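Local coordinates for probable endonuclease 4 (Thermotoga maritima, PDB 4HNO), which probably cleaves phosphodiester bonds at apurinic or apyrimidinic sites in DNA during base excision repair, using a cluster of three metal ions, at residues Glu67-His72 against Leu104-Leu109; His233-Ser238 against Glu263-Asn268; Glu123-Ile128 against Lys164-Leu169; Tyr190-Lys195 against Ala247-Phe252. All blocks are in the same frame, centred on the assembly; numbering follows the deposited sequence.

Interaction 1 (Glu67-His72 against Leu104-Leu109); sequences ENAFCH and LGIRYL. With ZN (zinc ion), chain B.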
loop_
_atom_site.group_PDB
_atom_site.type_symbol
_atom_site.label_atom_id
_atom_site.label_comp_id
_atom_site.label_asym_id
_atom_site.label_seq_id
_atom_site.Cartn_x
_atom_site.Cartn_y
_atom_site.Cartn_z
ATOM N N GLU A 67 7.381 -5.891 10.636
ATOM C CA GLU A 67 7.645 -4.822 9.667
ATOM C C GLU A 67 7.158 -5.165 8.277
ATOM O O GLU A 67 7.250 -4.348 7.384
ATOM C CB GLU A 67 9.129 -4.501 9.607
ATOM C CG GLU A 67 9.601 -3.740 10.805
ATOM C CD GLU A 67 8.899 -2.412 10.941
ATOM O OE1 GLU A 67 8.968 -1.602 9.986
ATOM O OE2 GLU A 67 8.245 -2.197 11.984
ATOM N N ASN A 68 6.638 -6.374 8.110
ATOM C CA ASN A 68 6.190 -6.869 6.823
ATOM C C ASN A 68 4.678 -7.099 6.765
ATOM O O ASN A 68 4.211 -7.749 5.829
ATOM C CB ASN A 68 6.878 -8.194 6.473
ATOM C CG ASN A 68 8.408 -8.104 6.402
ATOM O OD1 ASN A 68 9.048 -7.054 6.576
ATOM N ND2 ASN A 68 9.002 -9.255 6.142
ATOM N N ALA A 69 3.946 -6.571 7.747
ATOM C CA ALA A 69 2.513 -6.772 7.863
ATOM C C ALA A 69 1.833 -5.411 7.810
ATOM O O ALA A 69 2.189 -4.503 8.564
ATOM C CB ALA A 69 2.183 -7.491 9.172
ATOM N N PHE A 70 0.860 -5.277 6.923
ATOM C CA PHE A 70 0.264 -3.989 6.630
ATOM C C PHE A 70 -1.251 -4.100 6.576
ATOM O O PHE A 70 -1.777 -5.104 6.094
ATOM C CB PHE A 70 0.744 -3.489 5.235
ATOM C CG PHE A 70 2.228 -3.457 5.090
ATOM C CD1 PHE A 70 2.922 -4.579 4.668
ATOM C CD2 PHE A 70 2.954 -2.305 5.383
ATOM C CE1 PHE A 70 4.281 -4.556 4.508
ATOM C CE2 PHE A 70 4.313 -2.274 5.238
ATOM C CZ PHE A 70 4.977 -3.415 4.791
ATOM N N CYS A 71 -1.949 -3.041 6.969
ATOM C CA CYS A 71 -3.355 -2.908 6.660
ATOM C C CYS A 71 -3.537 -1.905 5.529
ATOM O O CYS A 71 -2.794 -0.932 5.430
ATOM C CB CYS A 71 -4.193 -2.450 7.849
ATOM S SG CYS A 71 -4.671 -3.746 9.009
ATOM N N HIS A 72 -4.522 -2.148 4.682
ATOM C CA HIS A 72 -4.997 -1.179 3.689
ATOM C C HIS A 72 -6.334 -0.640 4.173
ATOM O O HIS A 72 -7.212 -1.389 4.548
ATOM C CB HIS A 72 -5.182 -1.833 2.318
ATOM C CG HIS A 72 -5.243 -0.868 1.167
ATOM N ND1 HIS A 72 -6.195 0.116 1.037
ATOM C CD2 HIS A 72 -4.448 -0.759 0.075
ATOM C CE1 HIS A 72 -5.970 0.793 -0.087
ATOM N NE2 HIS A 72 -4.915 0.279 -0.699
ATOM N N LEU A 104 -4.559 -5.257 16.839
ATOM C CA LEU A 104 -3.906 -6.396 16.208
ATOM C C LEU A 104 -2.383 -6.392 16.341
ATOM O O LEU A 104 -1.760 -7.435 16.151
ATOM C CB LEU A 104 -4.262 -6.456 14.720
ATOM C CG LEU A 104 -5.717 -6.745 14.389
ATOM C CD1 LEU A 104 -5.941 -6.629 12.888
ATOM C CD2 LEU A 104 -6.164 -8.113 14.898
ATOM N N GLY A 105 -1.803 -5.229 16.612
ATOM C CA GLY A 105 -0.373 -5.046 16.594
ATOM C C GLY A 105 0.192 -4.593 15.241
ATOM O O GLY A 105 1.394 -4.434 15.105
ATOM N N ILE A 106 -0.664 -4.394 14.259
ATOM C CA ILE A 106 -0.219 -3.951 12.943
ATOM C C ILE A 106 0.292 -2.513 13.050
ATOM O O ILE A 106 -0.334 -1.644 13.661
ATOM C CB ILE A 106 -1.375 -4.083 11.925
ATOM C CG1 ILE A 106 -1.750 -5.545 11.687
ATOM C CG2 ILE A 106 -1.063 -3.372 10.630
ATOM C CD1 ILE A 106 -0.792 -6.299 10.831
ATOM N N ARG A 107 1.425 -2.289 12.404
ATOM C CA ARG A 107 2.179 -1.069 12.559
ATOM C C ARG A 107 1.880 0.005 11.501
ATOM O O ARG A 107 2.250 1.156 11.673
ATOM C CB ARG A 107 3.663 -1.428 12.528
ATOM C CG ARG A 107 4.064 -2.286 13.703
ATOM C CD ARG A 107 5.525 -2.670 13.658
ATOM N NE ARG A 107 5.830 -3.518 14.811
ATOM C CZ ARG A 107 6.991 -4.119 15.010
ATOM N NH1 ARG A 107 7.970 -3.982 14.131
ATOM N NH2 ARG A 107 7.169 -4.879 16.078
ATOM N N TYR A 108 1.239 -0.409 10.418
ATOM C CA TYR A 108 1.109 0.420 9.213
ATOM C C TYR A 108 -0.311 0.325 8.670
ATOM O O TYR A 108 -0.854 -0.768 8.513
ATOM C CB TYR A 108 2.041 -0.085 8.122
ATOM C CG TYR A 108 3.486 0.018 8.465
ATOM C CD1 TYR A 108 4.269 -1.093 8.664
ATOM C CD2 TYR A 108 4.063 1.267 8.583
ATOM C CE1 TYR A 108 5.613 -0.961 8.999
ATOM C CE2 TYR A 108 5.385 1.411 8.919
ATOM C CZ TYR A 108 6.162 0.298 9.125
ATOM O OH TYR A 108 7.486 0.493 9.465
ATOM N N LEU A 109 -0.848 1.485 8.303
ATOM C CA LEU A 109 -2.166 1.596 7.686
ATOM C C LEU A 109 -2.006 2.415 6.414
ATOM O O LEU A 109 -1.685 3.607 6.468
ATOM C CB LEU A 109 -3.150 2.279 8.648
ATOM C CG LEU A 109 -4.562 2.493 8.099
ATOM C CD1 LEU A 109 -5.241 1.194 7.711
ATOM C CD2 LEU A 109 -5.390 3.224 9.129
HETATM ZN ZN ZN B . -4.188 0.964 -2.491
HETATM O O HOH W 1 2.649 -4.568 11.245
HETATM O O HOH W 2 -3.821 -0.373 -3.818
#
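Glu67 meets two partners with its carboxylate. OE1 accepts from Tyr108 OH at 2.6 Å through its syn lone pair. OE2 accepts from Arg107 NH1 at 2.8 Å through its anti lone pair, forming a salt bridge in the guanidinium plane. The glutamate chain bends at chi2 (-61°), which turns the carboxylate toward the edge of the Tyr108 ring and the guanidinium of Arg107. A water accepts from Arg107 N and donates to Ala69 O, bridging the two backbones. Further on, Cys71 N donates to Tyr108 O at 3.0 Å, nearly straight at 171°. This is a parallel pairing within the beta-alpha-beta unit 69-72, 84-104, 108-115 of the TIM barrel. The Phe70 and Tyr108 rings lie side by side but barely overlap, with centroids 5.4 Å apart. On the side of helix 84-104, Leu109 CD1 packs on Cys71 CB. Polar bonds thus tie together the segments that lead into the two strands, while the far end delivers His72 NE2 to zinc at 2.0 Å, beside His112 and Glu147.

Interaction 2 (His233-Ser238 against Glu263-Asn268); sequences HERIGS and ETPGGN. With MN (manganese (II) ion), chain C; MN (manganese (II) ion), chain E.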
loop_
_atom_site.group_PDB
_atom_site.type_symbol
_atom_site.label_atom_id
_atom_site.label_comp_id
_atom_site.label_asym_id
_atom_site.label_seq_id
_atom_site.Cartn_x
_atom_site.Cartn_y
_atom_site.Cartn_z
ATOM N N HIS A 233 -4.977 -3.508 -12.578
ATOM C CA HIS A 233 -3.830 -4.315 -12.253
ATOM C C HIS A 233 -3.822 -5.593 -13.089
ATOM O O HIS A 233 -4.866 -6.107 -13.498
ATOM C CB HIS A 233 -3.848 -4.727 -10.777
ATOM C CG HIS A 233 -3.960 -3.599 -9.796
ATOM N ND1 HIS A 233 -3.923 -3.838 -8.443
ATOM C CD2 HIS A 233 -4.168 -2.266 -9.926
ATOM C CE1 HIS A 233 -4.090 -2.691 -7.791
ATOM N NE2 HIS A 233 -4.253 -1.721 -8.671
ATOM N N GLU A 234 -2.630 -6.135 -13.282
ATOM C CA GLU A 234 -2.440 -7.360 -14.037
ATOM C C GLU A 234 -1.446 -8.247 -13.282
ATOM O O GLU A 234 -0.588 -7.777 -12.528
ATOM C CB GLU A 234 -1.953 -7.027 -15.465
ATOM C CG GLU A 234 -1.708 -8.220 -16.395
ATOM C CD GLU A 234 -2.937 -9.077 -16.576
ATOM O OE1 GLU A 234 -3.565 -8.961 -17.644
ATOM O OE2 GLU A 234 -3.273 -9.863 -15.653
ATOM N N ARG A 235 -1.589 -9.546 -13.525
ATOM C CA ARG A 235 -0.692 -10.560 -12.996
ATOM C C ARG A 235 0.751 -10.296 -13.407
ATOM O O ARG A 235 1.019 -9.839 -14.514
ATOM C CB ARG A 235 -1.140 -11.936 -13.505
ATOM C CG ARG A 235 -2.597 -12.187 -13.116
ATOM C CD ARG A 235 -3.029 -13.602 -13.101
ATOM N NE ARG A 235 -2.162 -14.407 -12.269
ATOM C CZ ARG A 235 -2.206 -15.724 -12.280
ATOM N NH1 ARG A 235 -3.084 -16.351 -13.052
ATOM N NH2 ARG A 235 -1.375 -16.404 -11.530
ATOM N N ILE A 236 1.681 -10.601 -12.512
ATOM C CA ILE A 236 3.090 -10.317 -12.756
ATOM C C ILE A 236 3.550 -11.008 -14.025
ATOM O O ILE A 236 3.442 -12.233 -14.165
ATOM C CB ILE A 236 3.964 -10.800 -11.578
ATOM C CG1 ILE A 236 3.540 -10.135 -10.252
ATOM C CG2 ILE A 236 5.439 -10.557 -11.880
ATOM C CD1 ILE A 236 3.558 -8.650 -10.283
ATOM N N GLY A 237 4.086 -10.215 -14.949
ATOM C CA GLY A 237 4.609 -10.746 -16.194
ATOM C C GLY A 237 3.604 -10.803 -17.324
ATOM O O GLY A 237 3.977 -11.076 -18.455
ATOM N N SER A 238 2.337 -10.544 -17.029
ATOM C CA SER A 238 1.293 -10.636 -18.033
ATOM C C SER A 238 0.864 -9.297 -18.594
ATOM O O SER A 238 -0.007 -9.255 -19.459
ATOM C CB SER A 238 0.085 -11.372 -17.480
ATOM O OG SER A 238 0.422 -12.723 -17.283
ATOM N N GLU A 263 -1.089 -7.095 -5.411
ATOM C CA GLU A 263 -2.523 -6.779 -5.463
ATOM C C GLU A 263 -3.041 -7.146 -6.848
ATOM O O GLU A 263 -3.893 -6.483 -7.432
ATOM C CB GLU A 263 -2.816 -5.324 -5.156
ATOM C CG GLU A 263 -2.202 -4.796 -3.883
ATOM C CD GLU A 263 -2.474 -3.330 -3.728
ATOM O OE1 GLU A 263 -2.081 -2.580 -4.673
ATOM O OE2 GLU A 263 -3.075 -2.914 -2.720
ATOM N N THR A 264 -2.507 -8.227 -7.381
ATOM C CA THR A 264 -2.792 -8.635 -8.740
ATOM C C THR A 264 -4.117 -9.410 -8.748
ATOM O O THR A 264 -4.606 -9.840 -7.698
ATOM C CB THR A 264 -1.647 -9.474 -9.276
ATOM O OG1 THR A 264 -1.406 -10.517 -8.335
ATOM C CG2 THR A 264 -0.382 -8.662 -9.446
ATOM N N PRO A 265 -4.733 -9.554 -9.924
ATOM C CA PRO A 265 -6.027 -10.236 -9.982
ATOM C C PRO A 265 -5.966 -11.646 -9.417
ATOM O O PRO A 265 -4.976 -12.367 -9.567
ATOM C CB PRO A 265 -6.325 -10.287 -11.478
ATOM C CG PRO A 265 -5.613 -9.100 -12.032
ATOM C CD PRO A 265 -4.355 -8.974 -11.224
ATOM N N GLY A 266 -7.049 -12.045 -8.762
ATOM C CA GLY A 266 -7.162 -13.398 -8.249
ATOM C C GLY A 266 -7.101 -13.479 -6.737
ATOM O O GLY A 266 -7.162 -12.464 -6.038
ATOM N N GLY A 267 -6.995 -14.703 -6.236
ATOM C CA GLY A 267 -6.920 -14.950 -4.810
ATOM C C GLY A 267 -5.615 -15.619 -4.421
ATOM O O GLY A 267 -4.610 -15.502 -5.119
ATOM N N ASN A 268 -5.630 -16.336 -3.301
ATOM C CA ASN A 268 -4.411 -16.949 -2.779
ATOM C C ASN A 268 -3.686 -17.817 -3.823
ATOM O O ASN A 268 -2.463 -17.781 -3.930
ATOM C CB ASN A 268 -4.717 -17.759 -1.512
ATOM C CG ASN A 268 -4.917 -16.881 -0.270
ATOM O OD1 ASN A 268 -4.823 -15.654 -0.321
ATOM N ND2 ASN A 268 -5.184 -17.522 0.853
HETATM MN MN MN C . -5.204 0.143 -8.234
HETATM MN MN MN E . -1.979 -0.482 -4.450
HETATM O O HOH W 2 -3.821 -0.373 -3.818
#
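This contact sits at the metal centre, where the short strand 233-234 and the turn after it pack against the loop that follows strand 260-262. One hydrogen bond crosses it. His233 ND1 donates to Glu263 O at 2.8 Å, in the plane of the imidazole but above the carbonyl plane. That bond and the 2.1 Å bond from His233 NE2 to a manganese ion together fix the ring. His184 and Asp231 also bind that ion. Glu263 extends beyond CG and places OE1 2.1 Å from a second manganese ion, which Glu147, Asp181 and His218 also bind. Its carboxylate also has a polar partner in Gln33. The contact couples two positions of the trinuclear cluster of the endonuclease IV family, held by the loops of its TIM barrel. Zinc is modelled at both too. Farther out, the contact is packing. Thr264 CG2 lies 3.2 Å from Glu234 O. Thr264 OG1 forms a hydrogen bond with Asp274. Pro265 sets CG 3.4 Å from His233 O and CD 3.6 Å from Arg235 N. That same Arg235 N donates to Glu234 OE2 at 2.7 Å. The arginine chain bends at chi3 (54°), and its NH2 forms salt bridges with Glu273 and Asp274.

Interaction 3 (Glu123-Ile128 against Lys164-Leu169); sequences EGIDRI and KKIRDL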
loop_
_atom_site.group_PDB
_atom_site.type_symbol
_atom_site.label_atom_id
_atom_site.label_comp_id
_atom_site.label_asym_id
_atom_site.label_seq_id
_atom_site.Cartn_x
_atom_site.Cartn_y
_atom_site.Cartn_z
ATOM N N GLU A 123 -6.623 22.775 -2.233
ATOM C CA GLU A 123 -7.629 22.722 -1.200
ATOM C C GLU A 123 -7.846 21.278 -0.731
ATOM O O GLU A 123 -8.046 21.027 0.459
ATOM C CB GLU A 123 -8.953 23.316 -1.680
ATOM C CG GLU A 123 -8.842 24.756 -2.131
ATOM C CD GLU A 123 -8.499 24.950 -3.625
ATOM O OE1 GLU A 123 -7.813 24.107 -4.237
ATOM O OE2 GLU A 123 -8.920 25.980 -4.197
ATOM N N GLY A 124 -7.783 20.330 -1.661
ATOM C CA GLY A 124 -7.908 18.932 -1.298
ATOM C C GLY A 124 -6.754 18.449 -0.450
ATOM O O GLY A 124 -6.981 17.718 0.527
ATOM N N ILE A 125 -5.530 18.848 -0.791
ATOM C CA ILE A 125 -4.383 18.518 0.040
ATOM C C ILE A 125 -4.582 19.057 1.439
ATOM O O ILE A 125 -4.306 18.363 2.418
ATOM C CB ILE A 125 -3.080 19.004 -0.606
ATOM C CG1 ILE A 125 -2.757 18.084 -1.783
ATOM C CG2 ILE A 125 -1.945 19.076 0.404
ATOM C CD1 ILE A 125 -1.573 18.527 -2.608
ATOM N N ASP A 126 -5.050 20.298 1.566
ATOM C CA ASP A 126 -5.244 20.848 2.899
ATOM C C ASP A 126 -6.284 20.041 3.679
ATOM O O ASP A 126 -6.126 19.847 4.892
ATOM C CB ASP A 126 -5.630 22.322 2.839
ATOM C CG ASP A 126 -4.455 23.246 2.561
ATOM O OD1 ASP A 126 -4.722 24.396 2.169
ATOM O OD2 ASP A 126 -3.294 22.830 2.721
ATOM N N ARG A 127 -7.338 19.566 3.027
ATOM C CA ARG A 127 -8.332 18.742 3.711
ATOM C C ARG A 127 -7.725 17.413 4.149
ATOM O O ARG A 127 -8.048 16.917 5.233
ATOM C CB ARG A 127 -9.577 18.510 2.845
ATOM C CG ARG A 127 -10.454 19.750 2.707
ATOM C CD ARG A 127 -11.794 19.459 2.062
ATOM N NE ARG A 127 -11.690 19.023 0.687
ATOM C CZ ARG A 127 -11.724 19.828 -0.372
ATOM N NH1 ARG A 127 -11.656 19.295 -1.584
ATOM N NH2 ARG A 127 -11.824 21.158 -0.234
ATOM N N ILE A 128 -6.874 16.829 3.316
ATOM C CA ILE A 128 -6.215 15.573 3.678
ATOM C C ILE A 128 -5.330 15.807 4.904
ATOM O O ILE A 128 -5.342 15.027 5.856
ATOM C CB ILE A 128 -5.402 15.014 2.525
ATOM C CG1 ILE A 128 -6.301 14.606 1.364
ATOM C CG2 ILE A 128 -4.576 13.809 3.008
ATOM C CD1 ILE A 128 -5.533 14.404 0.072
ATOM N N LYS A 164 4.399 14.241 -1.019
ATOM C CA LYS A 164 5.325 15.056 -0.252
ATOM C C LYS A 164 4.637 16.317 0.269
ATOM O O LYS A 164 4.844 16.717 1.416
ATOM C CB LYS A 164 6.540 15.415 -1.129
ATOM C CG LYS A 164 7.529 16.360 -0.502
ATOM C CD LYS A 164 7.224 17.847 -0.642
ATOM C CE LYS A 164 7.062 18.298 -2.050
ATOM N NZ LYS A 164 7.184 19.787 -2.130
ATOM N N LYS A 165 3.812 16.951 -0.551
ATOM C CA LYS A 165 3.132 18.161 -0.111
ATOM C C LYS A 165 2.257 17.858 1.104
ATOM O O LYS A 165 2.205 18.646 2.043
ATOM C CB LYS A 165 2.310 18.772 -1.236
ATOM C CG LYS A 165 3.124 19.497 -2.288
ATOM C CD LYS A 165 2.222 20.109 -3.360
ATOM C CE LYS A 165 2.932 21.110 -4.220
ATOM N NZ LYS A 165 3.845 20.474 -5.198
ATOM N N ILE A 166 1.550 16.737 1.064
ATOM C CA ILE A 166 0.735 16.316 2.196
ATOM C C ILE A 166 1.615 16.045 3.408
ATOM O O ILE A 166 1.404 16.604 4.490
ATOM C CB ILE A 166 -0.083 15.047 1.837
ATOM C CG1 ILE A 166 -1.089 15.328 0.740
ATOM C CG2 ILE A 166 -0.776 14.501 3.089
ATOM C CD1 ILE A 166 -1.584 14.071 0.038
ATOM N N ARG A 167 2.586 15.156 3.240
ATOM C CA ARG A 167 3.362 14.705 4.368
ATOM C C ARG A 167 4.040 15.873 5.071
ATOM O O ARG A 167 4.083 15.944 6.306
ATOM C CB ARG A 167 4.403 13.685 3.916
ATOM C CG ARG A 167 5.315 13.265 5.048
ATOM C CD ARG A 167 6.192 12.060 4.703
ATOM N NE ARG A 167 6.922 11.713 5.883
ATOM C CZ ARG A 167 8.054 12.260 6.261
ATOM N NH1 ARG A 167 8.713 13.056 5.452
ATOM N NH2 ARG A 167 8.540 11.948 7.453
ATOM N N ASP A 168 4.590 16.800 4.295
ATOM C CA ASP A 168 5.390 17.857 4.878
ATOM C C ASP A 168 4.545 18.845 5.700
ATOM O O ASP A 168 5.088 19.572 6.522
ATOM C CB ASP A 168 6.199 18.566 3.801
ATOM C CG ASP A 168 7.388 17.740 3.312
ATOM O OD1 ASP A 168 7.631 16.637 3.857
ATOM O OD2 ASP A 168 8.072 18.209 2.382
ATOM N N LEU A 169 3.229 18.834 5.520
ATOM C CA LEU A 169 2.341 19.699 6.283
ATOM C C LEU A 169 1.760 19.038 7.531
ATOM O O LEU A 169 1.217 19.744 8.366
ATOM C CB LEU A 169 1.185 20.184 5.401
ATOM C CG LEU A 169 1.562 21.238 4.358
ATOM C CD1 LEU A 169 0.464 21.350 3.315
ATOM C CD2 LEU A 169 1.800 22.586 5.030
#
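Ile125 is the first residue of its helix segment to touch the other helix. Its CG2 branch rests on Ile166 CG1 at 3.9 Å. CG1 stands anti to the carbonyl carbon (chi1 -74°) and carries CD1 to Lys165, 4.1 Å from CB. There it meets CB and CD of the lysine, whose NZ leads away to a salt bridge with Glu161. CG2 of Ile125 also comes within 4.4 Å of Leu169 CD1. Asp126 follows at the solvent side. Its CB points away from the partner helix, yet OD2 comes back to 4.1 Å from Leu169 CD1, a loose contact without a polar bond. Ile128, one turn on from Ile125, meets the CG2 and CD1 branches of Ile166, which faces both Ile125 and Ile128. Ile128 CG2 touches Ile166 CG2 at 3.9 Å, and Ile128 CD1 is 4.0 Å from Ile166 CD1. No hydrogen bond crosses the contact, so branched apolar chains carry it. The segment axes approach to 9.4 Å and cross at -42°. The two helices are neighbours in the outer layer of the TIM barrel. Ile156 of strand 155-156 touches all three isoleucines, and Pro113 of strand 108-115 touches Ile128 and Ile166.

Interaction 4 (Tyr190-Lys195 against Ala247-Phe252); sequences YDITKK and AVFFSF. With EDO (1,2-ethanediol), chain J.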
loop_
_atom_site.group_PDB
_atom_site.type_symbol
_atom_site.label_atom_id
_atom_site.label_comp_id
_atom_site.label_asym_id
_atom_site.label_seq_id
_atom_site.Cartn_x
_atom_site.Cartn_y
_atom_site.Cartn_z
ATOM N N TYR A 190 5.693 6.698 -14.409
ATOM C CA TYR A 190 6.882 6.199 -13.744
ATOM C C TYR A 190 7.294 4.903 -14.416
ATOM O O TYR A 190 6.715 3.834 -14.167
ATOM C CB TYR A 190 6.654 6.005 -12.250
ATOM C CG TYR A 190 6.486 7.297 -11.486
ATOM C CD1 TYR A 190 5.232 7.771 -11.127
ATOM C CD2 TYR A 190 7.584 8.037 -11.106
ATOM C CE1 TYR A 190 5.094 8.947 -10.399
ATOM C CE2 TYR A 190 7.460 9.200 -10.384
ATOM C CZ TYR A 190 6.212 9.654 -10.026
ATOM O OH TYR A 190 6.066 10.823 -9.314
ATOM N N ASP A 191 8.273 5.018 -15.309
ATOM C CA ASP A 191 8.646 3.919 -16.188
ATOM C C ASP A 191 9.728 3.067 -15.557
ATOM O O ASP A 191 10.919 3.258 -15.782
ATOM C CB ASP A 191 9.111 4.457 -17.529
ATOM C CG ASP A 191 9.381 3.370 -18.533
ATOM O OD1 ASP A 191 9.138 2.194 -18.187
ATOM O OD2 ASP A 191 9.831 3.697 -19.653
ATOM N N ILE A 192 9.302 2.089 -14.770
ATOM C CA ILE A 192 10.218 1.185 -14.093
ATOM C C ILE A 192 10.749 0.076 -15.008
ATOM O O ILE A 192 11.470 -0.808 -14.548
ATOM C CB ILE A 192 9.584 0.554 -12.819
ATOM C CG1 ILE A 192 8.328 -0.275 -13.150
ATOM C CG2 ILE A 192 9.315 1.626 -11.779
ATOM C CD1 ILE A 192 7.872 -1.134 -11.992
ATOM N N THR A 193 10.398 0.122 -16.293
ATOM C CA THR A 193 10.861 -0.893 -17.235
ATOM C C THR A 193 12.237 -0.582 -17.788
ATOM O O THR A 193 12.825 -1.421 -18.479
ATOM C CB THR A 193 9.899 -1.110 -18.438
ATOM O OG1 THR A 193 9.973 -0.015 -19.367
ATOM C CG2 THR A 193 8.484 -1.337 -17.966
ATOM N N LYS A 194 12.751 0.604 -17.495
ATOM C CA LYS A 194 14.078 1.009 -17.922
ATOM C C LYS A 194 14.891 1.369 -16.674
ATOM O O LYS A 194 14.385 1.987 -15.745
ATOM C CB LYS A 194 14.005 2.208 -18.889
ATOM C CG LYS A 194 13.284 1.892 -20.205
ATOM C CD LYS A 194 13.419 3.007 -21.242
ATOM C CE LYS A 194 14.646 2.819 -22.144
ATOM N NZ LYS A 194 14.840 3.949 -23.114
ATOM N N LYS A 195 16.164 0.996 -16.656
ATOM C CA LYS A 195 16.960 1.242 -15.463
ATOM C C LYS A 195 17.023 2.740 -15.137
ATOM O O LYS A 195 17.015 3.111 -13.959
ATOM C CB LYS A 195 18.363 0.626 -15.572
ATOM C CG LYS A 195 19.227 1.188 -16.675
ATOM C CD LYS A 195 20.617 0.560 -16.648
ATOM C CE LYS A 195 21.436 0.985 -17.852
ATOM N NZ LYS A 195 21.627 2.458 -17.901
ATOM N N ALA A 247 12.198 -7.413 -14.186
ATOM C CA ALA A 247 13.593 -7.780 -13.972
ATOM C C ALA A 247 14.450 -6.543 -13.729
ATOM O O ALA A 247 15.330 -6.566 -12.895
ATOM C CB ALA A 247 14.108 -8.573 -15.158
ATOM N N VAL A 248 14.209 -5.465 -14.470
ATOM C CA VAL A 248 14.927 -4.220 -14.241
ATOM C C VAL A 248 14.644 -3.684 -12.830
ATOM O O VAL A 248 15.551 -3.378 -12.064
ATOM C CB VAL A 248 14.550 -3.176 -15.310
ATOM C CG1 VAL A 248 15.124 -1.818 -14.966
ATOM C CG2 VAL A 248 15.033 -3.635 -16.689
ATOM N N PHE A 249 13.375 -3.606 -12.472
ATOM C CA PHE A 249 12.979 -3.082 -11.159
ATOM C C PHE A 249 13.596 -3.899 -10.024
ATOM O O PHE A 249 14.128 -3.332 -9.078
ATOM C CB PHE A 249 11.461 -3.139 -11.110
ATOM C CG PHE A 249 10.828 -2.495 -9.903
ATOM C CD1 PHE A 249 10.945 -1.136 -9.664
ATOM C CD2 PHE A 249 9.994 -3.237 -9.082
ATOM C CE1 PHE A 249 10.281 -0.535 -8.607
ATOM C CE2 PHE A 249 9.329 -2.632 -8.030
ATOM C CZ PHE A 249 9.473 -1.281 -7.806
ATOM N N PHE A 250 13.548 -5.219 -10.142
ATOM C CA PHE A 250 14.026 -6.106 -9.095
ATOM C C PHE A 250 15.531 -6.032 -8.911
ATOM O O PHE A 250 16.051 -6.455 -7.879
ATOM C CB PHE A 250 13.706 -7.564 -9.422
ATOM C CG PHE A 250 12.235 -7.915 -9.465
ATOM C CD1 PHE A 250 11.264 -7.142 -8.863
ATOM C CD2 PHE A 250 11.854 -9.077 -10.118
ATOM C CE1 PHE A 250 9.939 -7.539 -8.918
ATOM C CE2 PHE A 250 10.541 -9.462 -10.176
ATOM C CZ PHE A 250 9.579 -8.697 -9.577
ATOM N N SER A 251 16.242 -5.546 -9.922
ATOM C CA SER A 251 17.699 -5.557 -9.889
ATOM C C SER A 251 18.285 -4.538 -8.920
ATOM O O SER A 251 19.456 -4.634 -8.570
ATOM C CB SER A 251 18.271 -5.344 -11.294
ATOM O OG SER A 251 18.143 -4.005 -11.725
ATOM N N PHE A 252 17.480 -3.587 -8.468
ATOM C CA PHE A 252 17.952 -2.561 -7.549
ATOM C C PHE A 252 17.855 -3.031 -6.118
ATOM O O PHE A 252 16.786 -3.413 -5.644
ATOM C CB PHE A 252 17.147 -1.279 -7.749
ATOM C CG PHE A 252 17.510 -0.550 -9.002
ATOM C CD1 PHE A 252 17.019 -0.976 -10.226
ATOM C CD2 PHE A 252 18.366 0.526 -8.965
ATOM C CE1 PHE A 252 17.372 -0.322 -11.389
ATOM C CE2 PHE A 252 18.709 1.185 -10.124
ATOM C CZ PHE A 252 18.213 0.758 -11.336
HETATM C C1 EDO J . 7.567 1.539 -21.425
HETATM O O1 EDO J . 7.919 0.148 -21.439
HETATM C C2 EDO J . 8.482 2.323 -22.362
HETATM O O2 EDO J . 9.847 2.269 -21.905
#
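Ile192 lies against Phe249, joining a loop before helix 195-208 to helix 242-250 in the outer layer of the TIM barrel. The interaction is CH-pi. Ile192 CD1 stands over one face of the phenyl ring, 4.0 Å from its centroid and 16° off the normal. With chi1 at 61°, both CD1 and CG2 of the isoleucine reach the ring, CG2 lying 3.8 Å from Phe249 CD1. Thr182 touches both side chains.

The remaining contacts between the segments are van der Waals. Val248 fits its two methyls against the backbone of the turn and the start of helix 195-208: CG1 is 3.4 Å from Lys195 N, and CG2 is 3.6 Å from Thr193 O. Phe252 brings CZ to 3.7 Å from Lys195 O and packs further on Val198 and Leu202.

No hydrogen bond crosses between the segments; several shape each of them. Val248 O accepts from both the backbone N and OG of Ser251. In the loop, Asp191 forms an Asx turn within a type I beta turn. Its OD1 takes Thr193 N from above the carboxylate plane and Thr193 OG1 on its syn lone pair. Ethanediol binds here, its O1 donating to Thr193 OG1 at 2.9 Å.

How the interactions relate
Interactions 1 and 2 meet at the metal centre, where His72 CD2 lies 3.8 Å from Glu263 OE2 and one water binds both the zinc and a manganese ion. Both reach the barrel sheet. Interaction 1 is largely buried and pairs neighbouring strands; interaction 2 is partly buried and joins a short strand and its turn to a loop. Interactions 3 and 4 belong to the outer layer and have no hydrogen bond across them. Interaction 3 is aliphatic packing between helices, and interaction 4 sets a loop on a helix through a ring face. Strand 108-115 leads from interaction 1 into helix 121-136 of interaction 3. Interactions 2 and 4 alternate along the chain, with nearest atoms about 5 Å apart.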